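Peptide/nickel transport system substrate-binding protein (Listeria monocytogenes serotype 1/2a, PDB 5KZT) binds peptides and probably delivers them to a membrane transporter for uptake into the cell. Local coordinates at residues Phe161-Phe166 with Phe515-Thr520; Ala23-Ala28 with Leu39-Gln44; Glu47-Leu52 with Tyr76-Arg81. All blocks are in the same frame, centred on the assembly; numbering follows the deposited sequence.

Contact 1: Phe161-Phe166 with Phe515-Thr520; sequences FAFPTF and FGPDYT
The Phe163 ring reaches Pro517 because its CG lies opposite the backbone N (chi1 -167°), beside the carbonyl carbon; the backbone carries Pro164 there. The same torsion turns the aromatic ring back over the proline that follows it, so that Pro164 CD rests on one face, 3.5 Å above the ring plane and displaced toward the rim. Aromatic ring and pyrrolidine thus present one apolar surface to residues 515-520. Pro164 makes the closer approach: its CD and CG both lie 3.6 Å from CG of Pro517, and Pro517 CD stands 3.8 Å from Pro164 CD. The Phe163 ring uses its CD1 corner, 4.1 Å from Pro517 CD in an oblique approach, while Gly516 CA comes in at the ring edge, near the ring plane, 4.2 Å from Phe163 CD1. No hydrogen bond spans the two segments, and dispersion between these carbons makes up the contact.

The two-lobed fold of solute-binding proteins of family 5 brings a late part of the chain back onto a much earlier one, and here the turn before strand 519-520 meets the loop that follows helix 157-161. Backbone bonds hold both sides: a 3-10 turn at residues 164-166 is closed by Phe166 N to Phe163 O (3.0 Å), and Gly516 pairs with Pro427. Behind the contact, Pro164 leans on Leu39 and Val42 of helix 36-45, and Tyr113 meets the Phe163 ring edge-to-face. The carbonyl oxygen of Pro517 accepts a hydrogen bond from Asn513 ND2, which also bonds to Thr520 OG1.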
loop_
_atom_site.group_PDB
_atom_site.type_symbol
_atom_site.label_atom_id
_atom_site.label_comp_id
_atom_site.label_asym_id
_atom_site.label_seq_id
_atom_site.Cartn_x
_atom_site.Cartn_y
_atom_site.Cartn_z
ATOM N N PHE A 161 -11.967 2.131 -9.334
ATOM C CA PHE A 161 -12.725 0.935 -9.760
ATOM C C PHE A 161 -11.816 -0.306 -9.908
ATOM O O PHE A 161 -12.270 -1.430 -9.792
ATOM C CB PHE A 161 -13.424 1.168 -11.093
ATOM C CG PHE A 161 -14.517 2.198 -11.083
ATOM C CD1 PHE A 161 -15.169 2.604 -9.906
ATOM C CD2 PHE A 161 -14.939 2.742 -12.292
ATOM C CE1 PHE A 161 -16.192 3.543 -9.951
ATOM C CE2 PHE A 161 -15.972 3.675 -12.330
ATOM C CZ PHE A 161 -16.595 4.069 -11.160
ATOM N N ALA A 162 -10.535 -0.085 -10.160
ATOM C CA ALA A 162 -9.545 -1.149 -10.221
ATOM C C ALA A 162 -8.896 -1.489 -8.861
ATOM O O ALA A 162 -7.990 -2.323 -8.799
ATOM C CB ALA A 162 -8.470 -0.751 -11.218
ATOM N N PHE A 163 -9.347 -0.857 -7.784
ATOM C CA PHE A 163 -8.719 -1.026 -6.477
ATOM C C PHE A 163 -9.568 -1.971 -5.610
ATOM O O PHE A 163 -10.792 -1.878 -5.620
ATOM C CB PHE A 163 -8.537 0.340 -5.810
ATOM C CG PHE A 163 -7.636 0.306 -4.626
ATOM C CD1 PHE A 163 -6.254 0.239 -4.802
ATOM C CD2 PHE A 163 -8.152 0.288 -3.329
ATOM C CE1 PHE A 163 -5.410 0.164 -3.704
ATOM C CE2 PHE A 163 -7.305 0.226 -2.231
ATOM C CZ PHE A 163 -5.930 0.155 -2.425
ATOM N N PRO A 164 -8.930 -2.891 -4.856
ATOM C CA PRO A 164 -9.716 -3.941 -4.187
ATOM C C PRO A 164 -10.914 -3.531 -3.306
ATOM O O PRO A 164 -11.892 -4.264 -3.257
ATOM C CB PRO A 164 -8.656 -4.680 -3.374
ATOM C CG PRO A 164 -7.494 -4.647 -4.289
ATOM C CD PRO A 164 -7.493 -3.217 -4.789
ATOM N N THR A 165 -10.857 -2.368 -2.668
ATOM C CA THR A 165 -11.953 -1.906 -1.807
ATOM C C THR A 165 -13.268 -1.722 -2.582
ATOM O O THR A 165 -14.352 -1.801 -1.999
ATOM C CB THR A 165 -11.600 -0.586 -1.072
ATOM O OG1 THR A 165 -10.188 -0.524 -0.843
ATOM C CG2 THR A 165 -12.359 -0.484 0.268
ATOM N N PHE A 166 -13.161 -1.490 -3.885
ATOM C CA PHE A 166 -14.294 -1.315 -4.789
ATOM C C PHE A 166 -14.690 -2.611 -5.535
ATOM O O PHE A 166 -15.577 -2.584 -6.370
ATOM C CB PHE A 166 -13.952 -0.220 -5.811
ATOM C CG PHE A 166 -13.820 1.142 -5.205
ATOM C CD1 PHE A 166 -12.689 1.501 -4.493
ATOM C CD2 PHE A 166 -14.850 2.073 -5.331
ATOM C CE1 PHE A 166 -12.591 2.783 -3.919
ATOM C CE2 PHE A 166 -14.737 3.350 -4.764
ATOM C CZ PHE A 166 -13.616 3.686 -4.060
ATOM N N PHE A 515 0.703 1.251 -9.859
ATOM C CA PHE A 515 0.022 1.672 -8.630
ATOM C C PHE A 515 -1.046 0.631 -8.365
ATOM O O PHE A 515 -1.268 -0.274 -9.185
ATOM C CB PHE A 515 -0.575 3.085 -8.765
ATOM C CG PHE A 515 -1.439 3.279 -9.986
ATOM C CD1 PHE A 515 -2.767 2.850 -9.995
ATOM C CD2 PHE A 515 -0.931 3.904 -11.124
ATOM C CE1 PHE A 515 -3.569 3.016 -11.113
ATOM C CE2 PHE A 515 -1.721 4.091 -12.253
ATOM C CZ PHE A 515 -3.046 3.640 -12.253
ATOM N N GLY A 516 -1.688 0.716 -7.220
ATOM C CA GLY A 516 -2.599 -0.344 -6.801
ATOM C C GLY A 516 -1.869 -1.639 -6.447
ATOM O O GLY A 516 -0.644 -1.637 -6.281
ATOM N N PRO A 517 -2.613 -2.765 -6.320
ATOM C CA PRO A 517 -1.974 -4.063 -6.057
ATOM C C PRO A 517 -0.756 -4.309 -6.957
ATOM O O PRO A 517 -0.808 -4.021 -8.153
ATOM C CB PRO A 517 -3.080 -5.068 -6.375
ATOM C CG PRO A 517 -4.355 -4.324 -6.088
ATOM C CD PRO A 517 -4.085 -2.875 -6.404
ATOM N N ASP A 518 0.319 -4.828 -6.380
ATOM C CA ASP A 518 1.639 -4.787 -7.025
ATOM C C ASP A 518 1.766 -5.550 -8.360
ATOM O O ASP A 518 2.396 -5.054 -9.297
ATOM C CB ASP A 518 2.707 -5.258 -6.049
ATOM C CG ASP A 518 3.054 -4.192 -4.999
ATOM O OD1 ASP A 518 2.158 -3.461 -4.511
ATOM O OD2 ASP A 518 4.237 -4.087 -4.639
ATOM N N TYR A 519 1.174 -6.733 -8.428
ATOM C CA TYR A 519 1.296 -7.597 -9.603
ATOM C C TYR A 519 -0.044 -8.089 -10.100
ATOM O O TYR A 519 -1.029 -8.131 -9.352
ATOM C CB TYR A 519 2.204 -8.794 -9.302
ATOM C CG TYR A 519 3.632 -8.397 -9.062
ATOM C CD1 TYR A 519 4.081 -8.051 -7.787
ATOM C CD2 TYR A 519 4.550 -8.344 -10.120
ATOM C CE1 TYR A 519 5.408 -7.684 -7.568
ATOM C CE2 TYR A 519 5.869 -7.946 -9.909
ATOM C CZ TYR A 519 6.291 -7.621 -8.639
ATOM O OH TYR A 519 7.619 -7.255 -8.431
ATOM N N THR A 520 -0.075 -8.434 -11.382
ATOM C CA THR A 520 -1.201 -9.152 -11.970
ATOM C C THR A 520 -0.602 -10.349 -12.690
ATOM O O THR A 520 0.100 -10.181 -13.696
ATOM C CB THR A 520 -1.998 -8.276 -12.935
ATOM O OG1 THR A 520 -2.505 -7.130 -12.227
ATOM C CG2 THR A 520 -3.172 -9.072 -13.546
#

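Contact 2: Ala23-Ala28 with Leu39-Gln44; sequences ALIPSA and LNVVNQ
Ile25 and Ala28 pack onto Val41 and Val42 within a strand-loop-helix connection, in which the chain leaves strand 16-21, an outermost strand of a mixed sheet, loops through residues 23-28 and enters helix 36-45. The tight part consists of two separate touches along the helix. Ile25 sends its long branch toward the helix: CG1 lies beside the backbone N (chi1 -62°) and the chain then runs extended, carrying CD1 to 3.9 Å from Val41 CG2. The two side chains cross at about a right angle, so that methyl meets methyl. Three residues on, the carbonyl oxygen of Ala28 comes within 3.4 Å of Val42 CG1, a van der Waals touch between oxygen and methyl, whereas Ala28 CB keeps a more relaxed 4.4 Å from the same methyl.

Between these touches Pro26 and Ser27, both partly exposed, make no side-chain contact with residues 39-44, though Pro26 still rests on Val37, a turn earlier in the helix. Ser27 OG instead bonds to the backbone N of Asp29, and Pro26 also leans on Phe406 and Lys407 of helix 406-414. The apolar side is completed from strand 205-210, with Trp206 against Ile25 and Tyr208 against Val41. Leu39, whose side chain leaves the helix away from the loop, packs on a polar side chain of the bound peptide, consistent with the helix lying between this loop and the ligand. On a further face of the helix, Gln44 folds back over the preceding turn, where its NE2 donates to Asn40 O over 2.9 Å with an N-H...O angle of 145°, approaching 27° out of the carbonyl plane.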
loop_
_atom_site.group_PDB
_atom_site.type_symbol
_atom_site.label_atom_id
_atom_site.label_comp_id
_atom_site.label_asym_id
_atom_site.label_seq_id
_atom_site.Cartn_x
_atom_site.Cartn_y
_atom_site.Cartn_z
ATOM N N ALA A 23 6.448 -11.670 4.177
ATOM C CA ALA A 23 5.613 -11.551 5.358
ATOM C C ALA A 23 4.377 -12.404 5.213
ATOM O O ALA A 23 3.917 -12.651 4.092
ATOM C CB ALA A 23 5.205 -10.103 5.567
ATOM N N LEU A 24 3.848 -12.829 6.360
ATOM C CA LEU A 24 2.546 -13.496 6.449
ATOM C C LEU A 24 1.468 -12.504 5.992
ATOM O O LEU A 24 1.628 -11.291 6.170
ATOM C CB LEU A 24 2.270 -13.933 7.887
ATOM C CG LEU A 24 2.879 -15.255 8.361
ATOM C CD1 LEU A 24 4.384 -15.275 8.240
ATOM C CD2 LEU A 24 2.461 -15.479 9.805
ATOM N N ILE A 25 0.387 -13.025 5.427
ATOM C CA ILE A 25 -0.714 -12.182 4.952
ATOM C C ILE A 25 -1.433 -11.501 6.117
ATOM O O ILE A 25 -1.956 -12.188 6.984
ATOM C CB ILE A 25 -1.744 -13.011 4.155
ATOM C CG1 ILE A 25 -1.099 -13.619 2.909
ATOM C CG2 ILE A 25 -2.946 -12.156 3.756
ATOM C CD1 ILE A 25 -1.935 -14.730 2.298
ATOM N N PRO A 26 -1.480 -10.148 6.141
ATOM C CA PRO A 26 -2.183 -9.489 7.244
ATOM C C PRO A 26 -3.697 -9.559 7.122
ATOM O O PRO A 26 -4.386 -9.705 8.148
ATOM C CB PRO A 26 -1.688 -8.029 7.162
ATOM C CG PRO A 26 -0.386 -8.143 6.440
ATOM C CD PRO A 26 -0.707 -9.153 5.386
ATOM N N SER A 27 -4.196 -9.479 5.889
ATOM C CA SER A 27 -5.635 -9.539 5.618
ATOM C C SER A 27 -5.850 -9.956 4.190
ATOM O O SER A 27 -5.123 -9.513 3.307
ATOM C CB SER A 27 -6.282 -8.167 5.825
ATOM O OG SER A 27 -7.641 -8.151 5.417
ATOM N N ALA A 28 -6.868 -10.783 3.962
ATOM C CA ALA A 28 -7.313 -11.060 2.608
ATOM C C ALA A 28 -8.781 -10.691 2.428
ATOM O O ALA A 28 -9.440 -11.204 1.538
ATOM C CB ALA A 28 -7.077 -12.517 2.262
ATOM N N LEU A 39 -3.309 -7.027 -0.468
ATOM C CA LEU A 39 -3.938 -6.434 -1.668
ATOM C C LEU A 39 -3.459 -7.117 -2.935
ATOM O O LEU A 39 -4.215 -7.245 -3.901
ATOM C CB LEU A 39 -3.682 -4.933 -1.753
ATOM C CG LEU A 39 -4.467 -4.163 -0.681
ATOM C CD1 LEU A 39 -3.920 -2.760 -0.585
ATOM C CD2 LEU A 39 -5.953 -4.118 -0.940
ATOM N N ASN A 40 -2.218 -7.569 -2.924
ATOM C CA ASN A 40 -1.689 -8.359 -4.051
ATOM C C ASN A 40 -2.385 -9.721 -4.143
ATOM O O ASN A 40 -2.731 -10.135 -5.236
ATOM C CB ASN A 40 -0.190 -8.543 -3.921
ATOM C CG ASN A 40 0.432 -9.164 -5.162
ATOM O OD1 ASN A 40 0.374 -8.592 -6.254
ATOM N ND2 ASN A 40 1.000 -10.350 -5.002
ATOM N N VAL A 41 -2.633 -10.379 -3.011
ATOM C CA VAL A 41 -3.400 -11.655 -3.009
ATOM C C VAL A 41 -4.797 -11.475 -3.619
ATOM O O VAL A 41 -5.148 -12.154 -4.593
ATOM C CB VAL A 41 -3.522 -12.270 -1.590
ATOM C CG1 VAL A 41 -4.479 -13.467 -1.565
ATOM C CG2 VAL A 41 -2.159 -12.709 -1.086
ATOM N N VAL A 42 -5.587 -10.559 -3.069
ATOM C CA VAL A 42 -6.945 -10.377 -3.569
ATOM C C VAL A 42 -6.987 -9.885 -5.025
ATOM O O VAL A 42 -7.971 -10.140 -5.737
ATOM C CB VAL A 42 -7.844 -9.493 -2.667
ATOM C CG1 VAL A 42 -7.951 -10.088 -1.278
ATOM C CG2 VAL A 42 -7.370 -8.063 -2.624
ATOM N N ASN A 43 -5.938 -9.207 -5.494
ATOM C CA ASN A 43 -5.883 -8.848 -6.917
ATOM C C ASN A 43 -5.816 -10.036 -7.891
ATOM O O ASN A 43 -6.218 -9.910 -9.053
ATOM C CB ASN A 43 -4.730 -7.909 -7.222
ATOM C CG ASN A 43 -4.915 -7.200 -8.547
ATOM O OD1 ASN A 43 -5.965 -6.596 -8.791
ATOM N ND2 ASN A 43 -3.920 -7.284 -9.427
ATOM N N GLN A 44 -5.318 -11.176 -7.428
ATOM C CA GLN A 44 -5.260 -12.382 -8.262
ATOM C C GLN A 44 -6.556 -13.190 -8.221
ATOM O O GLN A 44 -6.885 -13.905 -9.179
ATOM C CB GLN A 44 -4.123 -13.299 -7.825
ATOM C CG GLN A 44 -2.822 -12.608 -7.447
ATOM C CD GLN A 44 -2.340 -11.585 -8.461
ATOM O OE1 GLN A 44 -2.455 -11.776 -9.670
ATOM N NE2 GLN A 44 -1.759 -10.505 -7.970
#

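Contact 3: Glu47-Leu52 with Tyr76-Arg81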
loop_
_atom_site.group_PDB
_atom_site.type_symbol
_atom_site.label_atom_id
_atom_site.label_comp_id
_atom_site.label_asym_id
_atom_site.label_seq_id
_atom_site.Cartn_x
_atom_site.Cartn_y
_atom_site.Cartn_z
ATOM N N GLU A 47 -11.855 -9.538 -8.684
ATOM C CA GLU A 47 -11.799 -8.572 -9.753
ATOM C C GLU A 47 -12.967 -7.595 -9.658
ATOM O O GLU A 47 -14.080 -7.981 -9.330
ATOM C CB GLU A 47 -11.809 -9.312 -11.098
ATOM C CG GLU A 47 -11.652 -8.436 -12.343
ATOM C CD GLU A 47 -11.709 -9.257 -13.612
ATOM O OE1 GLU A 47 -10.639 -9.741 -14.066
ATOM O OE2 GLU A 47 -12.822 -9.450 -14.140
ATOM N N GLY A 48 -12.681 -6.322 -9.941
ATOM C CA GLY A 48 -13.709 -5.270 -9.937
ATOM C C GLY A 48 -14.151 -4.881 -11.333
ATOM O O GLY A 48 -14.021 -5.675 -12.290
ATOM N N LEU A 49 -14.660 -3.655 -11.448
ATOM C CA LEU A 49 -15.173 -3.125 -12.712
ATOM C C LEU A 49 -14.068 -2.912 -13.738
ATOM O O LEU A 49 -14.304 -3.092 -14.918
ATOM C CB LEU A 49 -15.928 -1.823 -12.512
ATOM C CG LEU A 49 -17.169 -1.914 -11.639
ATOM C CD1 LEU A 49 -17.636 -0.510 -11.299
ATOM C CD2 LEU A 49 -18.272 -2.712 -12.317
ATOM N N TYR A 50 -12.879 -2.527 -13.262
ATOM C CA TYR A 50 -11.718 -2.269 -14.103
ATOM C C TYR A 50 -10.544 -3.029 -13.519
ATOM O O TYR A 50 -10.574 -3.408 -12.364
ATOM C CB TYR A 50 -11.389 -0.778 -14.129
ATOM C CG TYR A 50 -12.266 0.054 -15.050
ATOM C CD1 TYR A 50 -13.595 0.318 -14.739
ATOM C CD2 TYR A 50 -11.759 0.583 -16.246
ATOM C CE1 TYR A 50 -14.397 1.075 -15.589
ATOM C CE2 TYR A 50 -12.550 1.328 -17.087
ATOM C CZ TYR A 50 -13.861 1.574 -16.748
ATOM O OH TYR A 50 -14.622 2.305 -17.621
ATOM N N ALA A 51 -9.526 -3.243 -14.331
ATOM C CA ALA A 51 -8.261 -3.763 -13.879
ATOM C C ALA A 51 -7.163 -3.159 -14.763
ATOM O O ALA A 51 -7.383 -2.960 -15.963
ATOM C CB ALA A 51 -8.281 -5.285 -13.956
ATOM N N LEU A 52 -5.999 -2.850 -14.179
ATOM C CA LEU A 52 -4.867 -2.283 -14.937
ATOM C C LEU A 52 -4.407 -3.233 -16.028
ATOM O O LEU A 52 -4.218 -4.415 -15.778
ATOM C CB LEU A 52 -3.683 -1.945 -14.009
ATOM C CG LEU A 52 -3.729 -0.526 -13.415
ATOM C CD1 LEU A 52 -5.108 -0.150 -12.924
ATOM C CD2 LEU A 52 -2.672 -0.315 -12.337
ATOM N N TYR A 76 -22.223 7.739 -13.771
ATOM C CA TYR A 76 -21.687 6.654 -14.577
ATOM C C TYR A 76 -22.703 5.514 -14.618
ATOM O O TYR A 76 -23.059 4.949 -13.580
ATOM C CB TYR A 76 -20.360 6.159 -13.972
ATOM C CG TYR A 76 -19.157 7.083 -14.188
ATOM C CD1 TYR A 76 -19.114 8.356 -13.631
ATOM C CD2 TYR A 76 -18.052 6.665 -14.924
ATOM C CE1 TYR A 76 -18.021 9.189 -13.818
ATOM C CE2 TYR A 76 -16.957 7.497 -15.119
ATOM C CZ TYR A 76 -16.957 8.759 -14.560
ATOM O OH TYR A 76 -15.895 9.604 -14.730
ATOM N N THR A 77 -23.164 5.169 -15.815
ATOM C CA THR A 77 -24.094 4.043 -16.020
ATOM C C THR A 77 -23.304 2.882 -16.644
ATOM O O THR A 77 -22.805 2.996 -17.763
ATOM C CB THR A 77 -25.270 4.459 -16.916
ATOM O OG1 THR A 77 -25.893 5.639 -16.369
ATOM C CG2 THR A 77 -26.310 3.347 -17.010
ATOM N N ILE A 78 -23.194 1.783 -15.907
ATOM C CA ILE A 78 -22.215 0.725 -16.183
ATOM C C ILE A 78 -22.912 -0.610 -16.366
ATOM O O ILE A 78 -23.617 -1.050 -15.473
ATOM C CB ILE A 78 -21.208 0.589 -15.032
ATOM C CG1 ILE A 78 -20.464 1.922 -14.816
ATOM C CG2 ILE A 78 -20.198 -0.516 -15.319
ATOM C CD1 ILE A 78 -19.661 2.003 -13.537
ATOM N N LYS A 79 -22.719 -1.237 -17.519
ATOM C CA LYS A 79 -23.261 -2.555 -17.798
ATOM C C LYS A 79 -22.232 -3.568 -17.335
ATOM O O LYS A 79 -21.046 -3.385 -17.560
ATOM C CB LYS A 79 -23.570 -2.724 -19.288
ATOM C CG LYS A 79 -24.660 -1.774 -19.748
ATOM C CD LYS A 79 -24.929 -1.873 -21.230
ATOM C CE LYS A 79 -25.584 -3.187 -21.599
ATOM N NZ LYS A 79 -26.666 -2.924 -22.580
ATOM N N LEU A 80 -22.703 -4.623 -16.683
ATOM C CA LEU A 80 -21.834 -5.653 -16.119
ATOM C C LEU A 80 -21.791 -6.888 -17.008
ATOM O O LEU A 80 -22.739 -7.171 -17.724
ATOM C CB LEU A 80 -22.333 -6.048 -14.739
ATOM C CG LEU A 80 -22.428 -4.923 -13.720
ATOM C CD1 LEU A 80 -22.991 -5.457 -12.413
ATOM C CD2 LEU A 80 -21.055 -4.295 -13.518
ATOM N N ARG A 81 -20.687 -7.635 -16.932
ATOM C CA ARG A 81 -20.575 -8.899 -17.658
ATOM C C ARG A 81 -21.672 -9.867 -17.210
ATOM O O ARG A 81 -21.857 -10.095 -16.023
ATOM C CB ARG A 81 -19.200 -9.541 -17.426
ATOM C CG ARG A 81 -18.045 -8.798 -18.075
ATOM C CD ARG A 81 -16.870 -9.730 -18.291
ATOM N NE ARG A 81 -17.149 -10.638 -19.395
ATOM C CZ ARG A 81 -16.830 -10.419 -20.673
ATOM N NH1 ARG A 81 -16.184 -9.310 -21.054
ATOM N NH2 ARG A 81 -17.132 -11.347 -21.585
#
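Leu49 reaches across to Ile78 and Leu80 with its two methyls divided between them. CD1 faces the end of the isoleucine, 3.9 Å from Ile78 CD1, while CD2 bears on Leu80 CD2 at 3.4 Å, a carbon pair closer than usual van der Waals contact. The same CD2 also borders the short branch of the isoleucine, 4.2 Å from Ile78 CG2, so the fork of Leu49 sits against both neighbours. It runs at a slant to each of them. Ile78 already heads toward Leu49 from the strand. Leu80, just past its end, starts out alongside; with CG beside its backbone N (chi1 -58°) and CD1 as the extended arm, it is the other, folded-back methyl, CD2, that meets Leu49.

No hydrogen bond links the backbones, whose nearest CA atoms, those of Leu49 and Leu80, are 7.9 Å apart; the two segments meet through side chains alone. Glu47 and Arg81, the first residue of one segment and the last of the other, are oppositely charged but do not touch, with OE2 of Glu47 lying 6.9 Å from NE of Arg81. Both engage Trp215, the glutamate by a hydrogen bond to its NE1 and the arginine by a cation-pi contact, and Arg81 also forms a salt bridge with Asp83.

The apolar cluster joins the loop leading into strand 50-52, which pairs with strand 58-60, to strand 75-79 of a separate antiparallel sheet, with Tyr97 of helix 94-105 touching Leu49 and Leu80, and Phe161 of helix 157-161 touching Leu49.

How the contacts relate
From the N terminus, contact 2 comes first and closes the short loop between strand 16-21 and helix 36-45. Contact 3 follows within a few residues, joining the chain just past that helix to strand 75-79. Contact 1 opens much later and spans 348 residues, bringing the turn before strand 519-520 back to the loop after helix 157-161. The three follow in series, none nested in or crossing another. Contact 1 nevertheless touches both others: Tyr519 N and O meet Asn40 OD1 and Gln44 NE2 of contact 2 in probable hydrogen bonds, while Ala162 packs on Tyr50 and Leu52 of contact 3, and Phe515 on Leu52. Contacts 2 and 3 adjoin only along the chain.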